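Local atomic coordinates of core protein VP4 (Bluetongue virus, PDB entry 2JHP), a protein that serves as the RNA-capping enzyme of the bluetongue virus core, combining several capping activities in one chain and binding guanine and S-adenosyl-L-homocysteine. Residues W57-L62 with V485-T490; Q61-G64 with I68-S71; V85-P90 with G107-R112; L477-P482 with R592-V597. All coordinates share one frame; numbering follows the deposited sequence.

Interaction 1. Residues W57-L62 with V485-T490; sequences WTIRQL and VKKDLT
Ile59 packs on Lys487 in a small, buried and mainly apolar contact that sets the first turn of helix 59-64 against the loop joining helices 470-480 and 493-496. The CA atoms of Ile59 and Lys487 lie 7.0 Å apart. Both branches of Ile59 take part: CG2 comes within 3.6 Å of Lys487 CG, the two side chains meeting at a slant. With CG1 anti to the backbone N (chi1 172°), the other branch of Ile59 reaches the loop backbone, CG1 lying 3.5 Å from Lys487 O. That carbonyl belongs to the type I turn Lys486 to Leu489. Farther along, Arg60 CD passes 4.4 Å from Lys487 CE before the guanidinium reaches its salt bridge with Asp514.

A capping box orders the helix start. Gln61 OE1 takes the N-H of Thr58 on an in-plane lone pair (3.2 Å, nearly straight at 172°), while Gln61 N makes a weak return bond to Thr58 OG1.

Lys487 thus offers its bent aliphatic chain as hydrocarbon surface and keeps its ammonium group for a long, weak ion pair with Asp80. The two segments meet by van der Waals contact alone, their polar ends being engaged by other parts of the protein.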
loop_
_atom_site.group_PDB
_atom_site.type_symbol
_atom_site.label_atom_id
_atom_site.label_comp_id
_atom_site.label_asym_id
_atom_site.label_seq_id
_atom_site.Cartn_x
_atom_site.Cartn_y
_atom_site.Cartn_z
ATOM N N TRP A 57 28.583 -10.761 9.313
ATOM C CA TRP A 57 27.150 -10.979 9.545
ATOM C C TRP A 57 26.324 -10.925 8.253
ATOM O O TRP A 57 26.600 -10.111 7.362
ATOM C CB TRP A 57 26.617 -9.973 10.570
ATOM C CG TRP A 57 27.397 -9.970 11.869
ATOM C CD1 TRP A 57 28.112 -8.931 12.394
ATOM C CD2 TRP A 57 27.545 -11.062 12.788
ATOM N NE1 TRP A 57 28.685 -9.304 13.587
ATOM C CE2 TRP A 57 28.356 -10.608 13.851
ATOM C CE3 TRP A 57 27.066 -12.381 12.819
ATOM C CZ2 TRP A 57 28.703 -11.424 14.931
ATOM C CZ3 TRP A 57 27.409 -13.191 13.892
ATOM C CH2 TRP A 57 28.222 -12.710 14.935
ATOM N N THR A 58 25.326 -11.806 8.151
ATOM C CA THR A 58 24.436 -11.824 6.985
ATOM C C THR A 58 23.384 -10.711 7.068
ATOM O O THR A 58 23.038 -10.231 8.157
ATOM C CB THR A 58 23.710 -13.175 6.795
ATOM O OG1 THR A 58 22.761 -13.362 7.849
ATOM C CG2 THR A 58 24.696 -14.362 6.747
ATOM N N ILE A 59 22.881 -10.312 5.907
ATOM C CA ILE A 59 21.860 -9.276 5.796
ATOM C C ILE A 59 20.637 -9.522 6.710
ATOM O O ILE A 59 20.261 -8.648 7.497
ATOM C CB ILE A 59 21.458 -9.027 4.300
ATOM C CG1 ILE A 59 20.257 -8.092 4.207
ATOM C CG2 ILE A 59 21.142 -10.318 3.571
ATOM C CD1 ILE A 59 20.558 -6.714 4.585
ATOM N N ARG A 60 20.052 -10.713 6.613
ATOM C CA ARG A 60 18.905 -11.119 7.417
ATOM C C ARG A 60 19.196 -11.128 8.908
ATOM O O ARG A 60 18.295 -10.865 9.713
ATOM C CB ARG A 60 18.441 -12.516 7.006
ATOM C CG ARG A 60 17.690 -12.575 5.682
ATOM C CD ARG A 60 17.244 -13.979 5.438
ATOM N NE ARG A 60 16.032 -14.307 6.178
ATOM C CZ ARG A 60 15.812 -15.469 6.783
ATOM N NH1 ARG A 60 16.737 -16.423 6.769
ATOM N NH2 ARG A 60 14.666 -15.671 7.416
ATOM N N GLN A 61 20.437 -11.465 9.273
ATOM C CA GLN A 61 20.864 -11.408 10.665
ATOM C C GLN A 61 20.827 -9.968 11.123
ATOM O O GLN A 61 20.205 -9.655 12.146
ATOM C CB GLN A 61 22.252 -12.009 10.863
ATOM C CG GLN A 61 22.230 -13.514 10.913
ATOM C CD GLN A 61 23.597 -14.141 11.216
ATOM O OE1 GLN A 61 24.623 -13.749 10.643
ATOM N NE2 GLN A 61 23.603 -15.131 12.112
ATOM N N LEU A 62 21.451 -9.089 10.340
ATOM C CA LEU A 62 21.479 -7.662 10.676
ATOM C C LEU A 62 20.092 -7.020 10.638
ATOM O O LEU A 62 19.782 -6.168 11.466
ATOM C CB LEU A 62 22.497 -6.895 9.816
ATOM C CG LEU A 62 23.981 -7.153 10.116
ATOM C CD1 LEU A 62 24.905 -6.353 9.199
ATOM C CD2 LEU A 62 24.320 -6.870 11.574
ATOM N N VAL A 485 10.445 -11.117 -2.556
ATOM C CA VAL A 485 11.112 -10.148 -1.673
ATOM C C VAL A 485 12.602 -10.450 -1.613
ATOM O O VAL A 485 13.024 -11.421 -0.990
ATOM C CB VAL A 485 10.490 -10.113 -0.235
ATOM C CG1 VAL A 485 11.096 -9.002 0.601
ATOM C CG2 VAL A 485 8.972 -9.932 -0.289
ATOM N N LYS A 486 13.385 -9.613 -2.280
ATOM C CA LYS A 486 14.825 -9.811 -2.408
ATOM C C LYS A 486 15.553 -9.522 -1.092
ATOM O O LYS A 486 15.040 -8.804 -0.239
ATOM C CB LYS A 486 15.389 -8.906 -3.506
ATOM C CG LYS A 486 14.881 -9.183 -4.903
ATOM C CD LYS A 486 15.334 -8.067 -5.831
ATOM C CE LYS A 486 14.499 -8.001 -7.095
ATOM N NZ LYS A 486 14.909 -9.033 -8.086
ATOM N N LYS A 487 16.749 -10.085 -0.936
ATOM C CA LYS A 487 17.573 -9.837 0.247
ATOM C C LYS A 487 17.960 -8.363 0.368
ATOM O O LYS A 487 18.079 -7.834 1.478
ATOM C CB LYS A 487 18.844 -10.694 0.208
ATOM C CG LYS A 487 18.888 -11.824 1.222
ATOM C CD LYS A 487 18.463 -13.155 0.642
ATOM C CE LYS A 487 19.082 -14.314 1.430
ATOM N NZ LYS A 487 20.510 -14.578 1.034
ATOM N N ASP A 488 18.137 -7.720 -0.787
ATOM C CA ASP A 488 18.663 -6.359 -0.904
ATOM C C ASP A 488 17.627 -5.232 -0.637
ATOM O O ASP A 488 17.963 -4.037 -0.616
ATOM C CB ASP A 488 19.290 -6.213 -2.288
ATOM C CG ASP A 488 20.252 -5.071 -2.371
ATOM O OD1 ASP A 488 21.139 -4.961 -1.514
ATOM O OD2 ASP A 488 20.112 -4.280 -3.305
ATOM N N LEU A 489 16.374 -5.628 -0.424
ATOM C CA LEU A 489 15.281 -4.713 -0.100
ATOM C C LEU A 489 15.679 -3.613 0.889
ATOM O O LEU A 489 16.128 -3.893 2.007
ATOM C CB LEU A 489 14.094 -5.485 0.486
ATOM C CG LEU A 489 12.843 -4.658 0.800
ATOM C CD1 LEU A 489 12.184 -4.152 -0.485
ATOM C CD2 LEU A 489 11.847 -5.466 1.622
ATOM N N THR A 490 15.515 -2.367 0.459
ATOM C CA THR A 490 15.712 -1.234 1.331
ATOM C C THR A 490 14.407 -0.981 2.066
ATOM O O THR A 490 13.369 -0.683 1.450
ATOM C CB THR A 490 16.167 0.001 0.540
ATOM O OG1 THR A 490 17.496 -0.234 0.072
ATOM C CG2 THR A 490 16.154 1.269 1.409
#

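Interaction 2. Residues Q61-G64 with I68-S71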
loop_
_atom_site.group_PDB
_atom_site.type_symbol
_atom_site.label_atom_id
_atom_site.label_comp_id
_atom_site.label_asym_id
_atom_site.label_seq_id
_atom_site.Cartn_x
_atom_site.Cartn_y
_atom_site.Cartn_z
ATOM N N GLN A 61 20.437 -11.465 9.273
ATOM C CA GLN A 61 20.864 -11.408 10.665
ATOM C C GLN A 61 20.827 -9.968 11.123
ATOM O O GLN A 61 20.205 -9.655 12.146
ATOM C CB GLN A 61 22.252 -12.009 10.863
ATOM C CG GLN A 61 22.230 -13.514 10.913
ATOM C CD GLN A 61 23.597 -14.141 11.216
ATOM O OE1 GLN A 61 24.623 -13.749 10.643
ATOM N NE2 GLN A 61 23.603 -15.131 12.112
ATOM N N LEU A 62 21.451 -9.089 10.340
ATOM C CA LEU A 62 21.479 -7.662 10.676
ATOM C C LEU A 62 20.092 -7.020 10.638
ATOM O O LEU A 62 19.782 -6.168 11.466
ATOM C CB LEU A 62 22.497 -6.895 9.816
ATOM C CG LEU A 62 23.981 -7.153 10.116
ATOM C CD1 LEU A 62 24.905 -6.353 9.199
ATOM C CD2 LEU A 62 24.320 -6.870 11.574
ATOM N N ARG A 63 19.250 -7.442 9.696
ATOM C CA ARG A 63 17.874 -6.935 9.648
ATOM C C ARG A 63 17.043 -7.370 10.857
ATOM O O ARG A 63 16.197 -6.614 11.339
ATOM C CB ARG A 63 17.180 -7.334 8.351
ATOM C CG ARG A 63 17.625 -6.538 7.132
ATOM C CD ARG A 63 17.303 -5.083 7.201
ATOM N NE ARG A 63 17.422 -4.490 5.880
ATOM C CZ ARG A 63 17.741 -3.218 5.636
ATOM N NH1 ARG A 63 18.007 -2.383 6.632
ATOM N NH2 ARG A 63 17.817 -2.781 4.384
ATOM N N GLY A 64 17.303 -8.578 11.345
ATOM C CA GLY A 64 16.650 -9.088 12.545
ATOM C C GLY A 64 17.048 -8.274 13.756
ATOM O O GLY A 64 16.308 -8.198 14.742
ATOM N N ILE A 68 19.919 -0.445 9.808
ATOM C CA ILE A 68 19.741 0.413 8.656
ATOM C C ILE A 68 21.133 0.903 8.301
ATOM O O ILE A 68 21.887 1.359 9.174
ATOM C CB ILE A 68 18.796 1.594 8.962
ATOM C CG1 ILE A 68 17.353 1.090 9.063
ATOM C CG2 ILE A 68 18.918 2.726 7.906
ATOM C CD1 ILE A 68 16.332 2.178 9.535
ATOM N N PHE A 69 21.468 0.808 7.019
ATOM C CA PHE A 69 22.827 1.064 6.570
ATOM C C PHE A 69 22.942 2.464 5.982
ATOM O O PHE A 69 22.263 2.803 5.012
ATOM C CB PHE A 69 23.270 -0.033 5.596
ATOM C CG PHE A 69 23.104 -1.425 6.151
ATOM C CD1 PHE A 69 21.901 -2.108 6.019
ATOM C CD2 PHE A 69 24.144 -2.049 6.829
ATOM C CE1 PHE A 69 21.750 -3.399 6.547
ATOM C CE2 PHE A 69 23.990 -3.334 7.352
ATOM C CZ PHE A 69 22.796 -4.004 7.209
ATOM N N ILE A 70 23.783 3.280 6.616
ATOM C CA ILE A 70 23.963 4.678 6.232
ATOM C C ILE A 70 25.422 4.931 5.852
ATOM O O ILE A 70 26.328 4.581 6.610
ATOM C CB ILE A 70 23.563 5.639 7.381
ATOM C CG1 ILE A 70 22.129 5.385 7.850
ATOM C CG2 ILE A 70 23.708 7.084 6.957
ATOM C CD1 ILE A 70 22.032 4.853 9.249
ATOM N N SER A 71 25.646 5.540 4.688
ATOM C CA SER A 71 27.008 5.854 4.224
ATOM C C SER A 71 27.030 6.914 3.130
ATOM O O SER A 71 25.991 7.242 2.553
ATOM C CB SER A 71 27.705 4.589 3.695
ATOM O OG SER A 71 29.024 4.874 3.247
#
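The CA atoms of Arg63, near the end of helix 59-64, and Ile68, on strand 67-71, lie 7.6 Å apart, the closest pair of the two segments, with a short turn joining helix to strand. Phe69 is the shared partner of two helix residues. Leu62 comes at the edge of its ring, in the ring plane: Leu62 CD1 sits 3.7 Å from Phe69 CE2 and equally close to CZ, the two side chains crossing at about a right angle. Leu62 CB adds a further touch on Phe69 CZ at 3.9 Å.

Arg63 meets the same ring differently. A bend at chi2 (-64°) swings its chain toward the strand, and Phe69 CE1 then lies over one guanidinium face, 3.9 Å above the plane and displaced toward the rim. The two planes are 64° apart, so this is no parallel stack. Ile68 CA lies at the guanidinium edge, 3.9 Å from Arg63 NH1. Polar partners fix the group's rotation: NH1 bonds to Phe67 O and forms a salt bridge with Asp86, and NH2 bonds to Leu489 O, a grip that holds a buried charge in place.

Such packing of a helix on the strand that follows it belongs to a beta-alpha-beta crossover. Here helix 59-64 links strand 48-51 to strand 67-71 of a five-stranded parallel sheet, with strand 7-10 lying between the two.

Interaction 3. Residues V85-P90 with G107-R112; sequences VDVRIP and GRRRIR
Apolar packing between Val87 and the aliphatic part of Arg109 makes up much of this contact. Val87 CG2 approaches Arg109 CG to 3.8 Å, and Val87 CG1 lies 3.9 Å from Arg109 CB, the two side chains running past each other in opposite directions. The CA atoms of Val87 and Arg109 are 6.2 Å apart.

The polar part is slight. Arg109 leaves its helix with CG anti to the backbone N (chi1 172°) and then bends at both chi2 and chi3, which lays its guanidinium along the backbone of residues 86-88. There NE gives a weak hydrogen bond to Asp86 O, 3.4 Å long and well off straight at 132°, with the oxygen near the guanidinium plane. Arg109 NH1 also comes 3.4 Å from Arg88 N, but both are donors, so this is mere proximity. The Asp86 carboxylate has other duties, above all a salt bridge to Arg63, and Arg88 extends away to bond Thr72 O through NE.

In the fold, strand 87-88 is an outermost strand of the five-stranded parallel sheet, paired with strand 67-71. Helix 99-112 lies beside it: Ile89 packs on Phe102 and Glu105 of that helix, and Arg110, one residue beyond Arg109, forms salt bridges with Asp47 and Asp492.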
loop_
_atom_site.group_PDB
_atom_site.type_symbol
_atom_site.label_atom_id
_atom_site.label_comp_id
_atom_site.label_asym_id
_atom_site.label_seq_id
_atom_site.Cartn_x
_atom_site.Cartn_y
_atom_site.Cartn_z
ATOM N N VAL A 85 23.222 0.546 0.004
ATOM C CA VAL A 85 23.095 1.477 1.128
ATOM C C VAL A 85 21.669 2.027 1.256
ATOM O O VAL A 85 21.119 2.572 0.299
ATOM C CB VAL A 85 24.172 2.600 1.032
ATOM C CG1 VAL A 85 23.748 3.853 1.732
ATOM C CG2 VAL A 85 25.482 2.116 1.621
ATOM N N ASP A 86 21.072 1.837 2.432
ATOM C CA ASP A 86 19.708 2.305 2.727
ATOM C C ASP A 86 19.580 3.825 2.675
ATOM O O ASP A 86 18.699 4.354 2.004
ATOM C CB ASP A 86 19.239 1.811 4.105
ATOM C CG ASP A 86 18.958 0.316 4.141
ATOM O OD1 ASP A 86 19.085 -0.268 5.237
ATOM O OD2 ASP A 86 18.612 -0.274 3.092
ATOM N N VAL A 87 20.451 4.517 3.408
ATOM C CA VAL A 87 20.469 5.978 3.425
ATOM C C VAL A 87 21.809 6.437 2.886
ATOM O O VAL A 87 22.838 6.228 3.527
ATOM C CB VAL A 87 20.290 6.557 4.859
ATOM C CG1 VAL A 87 20.151 8.081 4.820
ATOM C CG2 VAL A 87 19.101 5.947 5.545
ATOM N N ARG A 88 21.808 7.058 1.713
ATOM C CA ARG A 88 23.057 7.607 1.187
ATOM C C ARG A 88 23.243 9.073 1.553
ATOM O O ARG A 88 22.520 9.943 1.075
ATOM C CB ARG A 88 23.219 7.386 -0.321
ATOM C CG ARG A 88 24.631 7.673 -0.784
ATOM C CD ARG A 88 24.927 7.134 -2.161
ATOM N NE ARG A 88 26.341 7.326 -2.476
ATOM C CZ ARG A 88 26.940 6.911 -3.587
ATOM N NH1 ARG A 88 26.254 6.269 -4.525
ATOM N NH2 ARG A 88 28.234 7.142 -3.762
ATOM N N ILE A 89 24.222 9.312 2.421
ATOM C CA ILE A 89 24.577 10.646 2.877
ATOM C C ILE A 89 25.388 11.361 1.811
ATOM O O ILE A 89 26.444 10.874 1.402
ATOM C CB ILE A 89 25.379 10.608 4.200
ATOM C CG1 ILE A 89 24.613 9.823 5.266
ATOM C CG2 ILE A 89 25.706 12.028 4.685
ATOM C CD1 ILE A 89 23.252 10.406 5.624
ATOM N N PRO A 90 24.884 12.519 1.354
ATOM C CA PRO A 90 25.539 13.353 0.336
ATOM C C PRO A 90 26.918 13.841 0.782
ATOM O O PRO A 90 27.225 13.827 1.981
ATOM C CB PRO A 90 24.580 14.543 0.177
ATOM C CG PRO A 90 23.253 14.054 0.710
ATOM C CD PRO A 90 23.598 13.092 1.803
ATOM N N GLY A 107 16.265 10.942 8.646
ATOM C CA GLY A 107 14.822 11.013 8.845
ATOM C C GLY A 107 14.000 11.121 7.580
ATOM O O GLY A 107 12.994 10.421 7.435
ATOM N N ARG A 108 14.414 12.002 6.669
ATOM C CA ARG A 108 13.727 12.143 5.380
ATOM C C ARG A 108 13.776 10.843 4.582
ATOM O O ARG A 108 12.728 10.335 4.140
ATOM C CB ARG A 108 14.304 13.294 4.547
ATOM C CG ARG A 108 14.054 14.672 5.116
ATOM C CD ARG A 108 14.542 15.738 4.164
ATOM N NE ARG A 108 15.050 16.903 4.884
ATOM C CZ ARG A 108 16.340 17.210 5.011
ATOM N NH1 ARG A 108 17.276 16.444 4.457
ATOM N NH2 ARG A 108 16.697 18.298 5.691
ATOM N N ARG A 109 14.978 10.287 4.416
ATOM C CA ARG A 109 15.111 9.030 3.673
ATOM C C ARG A 109 14.372 7.920 4.399
ATOM O O ARG A 109 13.776 7.047 3.787
ATOM C CB ARG A 109 16.572 8.647 3.437
ATOM C CG ARG A 109 16.731 7.248 2.837
ATOM C CD ARG A 109 16.570 7.195 1.321
ATOM N NE ARG A 109 17.875 7.396 0.695
ATOM C CZ ARG A 109 18.342 8.565 0.261
ATOM N NH1 ARG A 109 19.553 8.625 -0.276
ATOM N NH2 ARG A 109 17.608 9.674 0.353
ATOM N N ARG A 110 14.362 7.989 5.720
ATOM C CA ARG A 110 13.598 7.037 6.515
ATOM C C ARG A 110 12.075 7.069 6.199
ATOM O O ARG A 110 11.439 6.014 6.063
ATOM C CB ARG A 110 13.859 7.286 7.988
ATOM C CG ARG A 110 13.748 6.068 8.791
ATOM C CD ARG A 110 15.076 5.641 9.315
ATOM N NE ARG A 110 15.209 5.839 10.756
ATOM C CZ ARG A 110 14.622 5.118 11.704
ATOM N NH1 ARG A 110 13.800 4.111 11.454
ATOM N NH2 ARG A 110 14.882 5.418 12.934
ATOM N N ILE A 111 11.505 8.269 6.073
ATOM C CA ILE A 111 10.096 8.417 5.685
ATOM C C ILE A 111 9.841 7.860 4.285
ATOM O O ILE A 111 8.803 7.239 4.039
ATOM C CB ILE A 111 9.602 9.889 5.763
ATOM C CG1 ILE A 111 9.497 10.344 7.225
ATOM C CG2 ILE A 111 8.246 10.034 5.047
ATOM C CD1 ILE A 111 9.100 11.804 7.399
ATOM N N ARG A 112 10.793 8.066 3.378
ATOM C CA ARG A 112 10.695 7.508 2.024
ATOM C C ARG A 112 10.737 5.973 1.973
ATOM O O ARG A 112 10.161 5.375 1.073
ATOM C CB ARG A 112 11.770 8.096 1.111
ATOM C CG ARG A 112 11.611 9.596 0.831
ATOM C CD ARG A 112 10.561 9.879 -0.250
ATOM N NE ARG A 112 10.210 11.297 -0.328
ATOM C CZ ARG A 112 10.907 12.217 -0.995
ATOM N NH1 ARG A 112 12.012 11.882 -1.653
ATOM N NH2 ARG A 112 10.500 13.483 -1.002
#

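Interaction 4. Residues L477-P482 with R592-V597; sequences LMWRYP and RSAAEV
The indole of Trp479 meets Ser593 edge-on, its pyrrole N-H directed at the loop backbone with the carbonyl carbon of Ser593 lying in the ring plane. Ala595 CB approaches the ring obliquely, 3.8 Å from Trp479 CZ2. This is surface packing of a helix end on a loop: the last turn of helix 470-480, which carries Trp479, is joined to an irregular connection by one indole N-H to carbonyl hydrogen bond, and residues 592-597 belong to the long connection between helices 568-576 and 612-625.

With chi1 at 177° the indole swings out from the helix toward the loop, bridging backbones whose nearest CA atoms, those of Trp479 and Ala595, are 7.4 Å apart. Ala594 adopts left-handed helical backbone angles. Ser593 OG bonds to Asp589 O within the same connection. Val512 touches the indole as well, while Asp514 packs on both Trp479 and Ala595 and accepts from Glu596 N, which brings one residue from outside the two segments into contact with both of them.

The hydrogen bond from Trp479 NE1 to Ser593 O is 2.8 Å long. Its N-H...O angle of 152° departs moderately from straight, and the donor nitrogen is tilted 27° from the carbonyl plane. Ala594 O lies 3.0 Å from the same Trp479 NE1.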
loop_
_atom_site.group_PDB
_atom_site.type_symbol
_atom_site.label_atom_id
_atom_site.label_comp_id
_atom_site.label_asym_id
_atom_site.label_seq_id
_atom_site.Cartn_x
_atom_site.Cartn_y
_atom_site.Cartn_z
ATOM N N LEU A 477 9.359 -13.730 4.216
ATOM C CA LEU A 477 9.181 -13.700 2.765
ATOM C C LEU A 477 10.500 -13.652 2.035
ATOM O O LEU A 477 10.609 -14.205 0.957
ATOM C CB LEU A 477 8.275 -12.529 2.325
ATOM C CG LEU A 477 6.822 -12.591 2.802
ATOM C CD1 LEU A 477 6.132 -11.231 2.762
ATOM C CD2 LEU A 477 6.066 -13.633 1.997
ATOM N N MET A 478 11.501 -12.995 2.606
ATOM C CA MET A 478 12.844 -13.093 2.054
ATOM C C MET A 478 13.235 -14.586 1.921
ATOM O O MET A 478 13.783 -15.026 0.903
ATOM C CB MET A 478 13.869 -12.350 2.903
ATOM C CG MET A 478 13.911 -10.872 2.617
ATOM S SD MET A 478 15.213 -10.031 3.531
ATOM C CE MET A 478 14.813 -8.323 3.189
ATOM N N TRP A 479 12.891 -15.348 2.955
ATOM C CA TRP A 479 13.328 -16.723 3.138
ATOM C C TRP A 479 12.545 -17.728 2.295
ATOM O O TRP A 479 13.131 -18.642 1.730
ATOM C CB TRP A 479 13.217 -17.045 4.629
ATOM C CG TRP A 479 13.548 -18.424 5.052
ATOM C CD1 TRP A 479 14.595 -19.177 4.648
ATOM C CD2 TRP A 479 12.842 -19.196 6.025
ATOM N NE1 TRP A 479 14.578 -20.396 5.288
ATOM C CE2 TRP A 479 13.510 -20.430 6.142
ATOM C CE3 TRP A 479 11.695 -18.968 6.801
ATOM C CZ2 TRP A 479 13.071 -21.440 7.003
ATOM C CZ3 TRP A 479 11.258 -19.969 7.658
ATOM C CH2 TRP A 479 11.939 -21.191 7.746
ATOM N N ARG A 480 11.227 -17.537 2.218
ATOM C CA ARG A 480 10.313 -18.434 1.514
ATOM C C ARG A 480 10.112 -18.051 0.036
ATOM O O ARG A 480 9.976 -18.929 -0.823
ATOM C CB ARG A 480 8.964 -18.495 2.253
ATOM C CG ARG A 480 7.886 -19.378 1.607
ATOM C CD ARG A 480 7.751 -20.727 2.278
ATOM N NE ARG A 480 6.747 -20.729 3.345
ATOM C CZ ARG A 480 6.676 -21.649 4.310
ATOM N NH1 ARG A 480 7.557 -22.651 4.362
ATOM N NH2 ARG A 480 5.726 -21.567 5.229
ATOM N N TYR A 481 10.093 -16.754 -0.259
ATOM C CA TYR A 481 9.891 -16.287 -1.630
ATOM C C TYR A 481 10.979 -15.313 -2.084
ATOM O O TYR A 481 10.719 -14.122 -2.232
ATOM C CB TYR A 481 8.514 -15.649 -1.785
ATOM C CG TYR A 481 7.359 -16.557 -1.445
ATOM C CD1 TYR A 481 6.723 -16.469 -0.213
ATOM C CD2 TYR A 481 6.894 -17.500 -2.363
ATOM C CE1 TYR A 481 5.652 -17.292 0.108
ATOM C CE2 TYR A 481 5.818 -18.342 -2.055
ATOM C CZ TYR A 481 5.202 -18.230 -0.812
ATOM O OH TYR A 481 4.141 -19.054 -0.499
ATOM N N PRO A 482 12.200 -15.828 -2.320
ATOM C CA PRO A 482 13.399 -15.067 -2.681
ATOM C C PRO A 482 13.322 -14.100 -3.872
ATOM O O PRO A 482 14.126 -13.174 -3.931
ATOM C CB PRO A 482 14.422 -16.165 -2.961
ATOM C CG PRO A 482 13.989 -17.267 -2.087
ATOM C CD PRO A 482 12.511 -17.264 -2.209
ATOM N N ARG A 592 20.147 -26.254 4.182
ATOM C CA ARG A 592 19.147 -27.336 4.398
ATOM C C ARG A 592 17.755 -26.706 4.370
ATOM O O ARG A 592 17.025 -26.856 3.389
ATOM C CB ARG A 592 19.362 -28.246 5.619
ATOM C CG ARG A 592 18.135 -29.122 5.979
ATOM C CD ARG A 592 18.191 -30.586 5.436
ATOM N NE ARG A 592 16.834 -31.027 5.014
ATOM C CZ ARG A 592 15.826 -31.415 5.832
ATOM N NH1 ARG A 592 15.982 -31.450 7.167
ATOM N NH2 ARG A 592 14.637 -31.722 5.305
ATOM N N SER A 593 17.407 -25.993 5.438
ATOM C CA SER A 593 16.213 -25.160 5.439
ATOM C C SER A 593 16.567 -23.773 4.921
ATOM O O SER A 593 15.675 -22.942 4.707
ATOM C CB SER A 593 15.602 -25.065 6.841
ATOM O OG SER A 593 14.984 -26.290 7.209
ATOM N N ALA A 594 17.869 -23.536 4.715
ATOM C CA ALA A 594 18.378 -22.208 4.329
ATOM C C ALA A 594 17.944 -21.152 5.346
ATOM O O ALA A 594 17.557 -20.042 4.987
ATOM C CB ALA A 594 17.924 -21.828 2.900
ATOM N N ALA A 595 18.017 -21.522 6.621
ATOM C CA ALA A 595 17.575 -20.668 7.714
ATOM C C ALA A 595 18.746 -20.242 8.568
ATOM O O ALA A 595 19.705 -20.973 8.722
ATOM C CB ALA A 595 16.559 -21.402 8.573
ATOM N N GLU A 596 18.648 -19.045 9.127
ATOM C CA GLU A 596 19.633 -18.535 10.073
ATOM C C GLU A 596 18.958 -18.056 11.339
ATOM O O GLU A 596 17.729 -18.023 11.427
ATOM C CB GLU A 596 20.507 -17.444 9.449
ATOM C CG GLU A 596 19.779 -16.501 8.509
ATOM C CD GLU A 596 20.660 -16.048 7.360
ATOM O OE1 GLU A 596 21.891 -16.256 7.435
ATOM O OE2 GLU A 596 20.122 -15.481 6.385
ATOM N N VAL A 597 19.793 -17.686 12.304
ATOM C CA VAL A 597 19.394 -17.492 13.689
ATOM C C VAL A 597 20.263 -16.385 14.327
ATOM O O VAL A 597 21.252 -15.946 13.726
ATOM C CB VAL A 597 19.544 -18.857 14.446
ATOM C CG1 VAL A 597 21.022 -19.242 14.592
ATOM C CG2 VAL A 597 18.820 -18.853 15.792
#

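How the interactions relate
Helix 59-64 connects all four contacts. Interactions 1 and 2 share Gln61 and Leu62, their centres 8 Å apart, and Arg63 NH2 of interaction 2 reaches Leu489 O of interaction 1 at 3.1 Å. The same guanidinium joins interaction 3, Arg63 NH1 lying 2.8 Å from Asp86 OD1, while strands 67-71 and 87-88 are neighbours in one sheet. Toward interaction 4, Gln61 NE2 probably hydrogen-bonds to Val597 O at 3.0 Å. Interactions 3 and 4 do not touch, their centres being about 27 Å apart. None lines a ligand pocket directly: the side chains of Ile68 and Arg109 lie about 12 Å and 14 Å from a bound guanine.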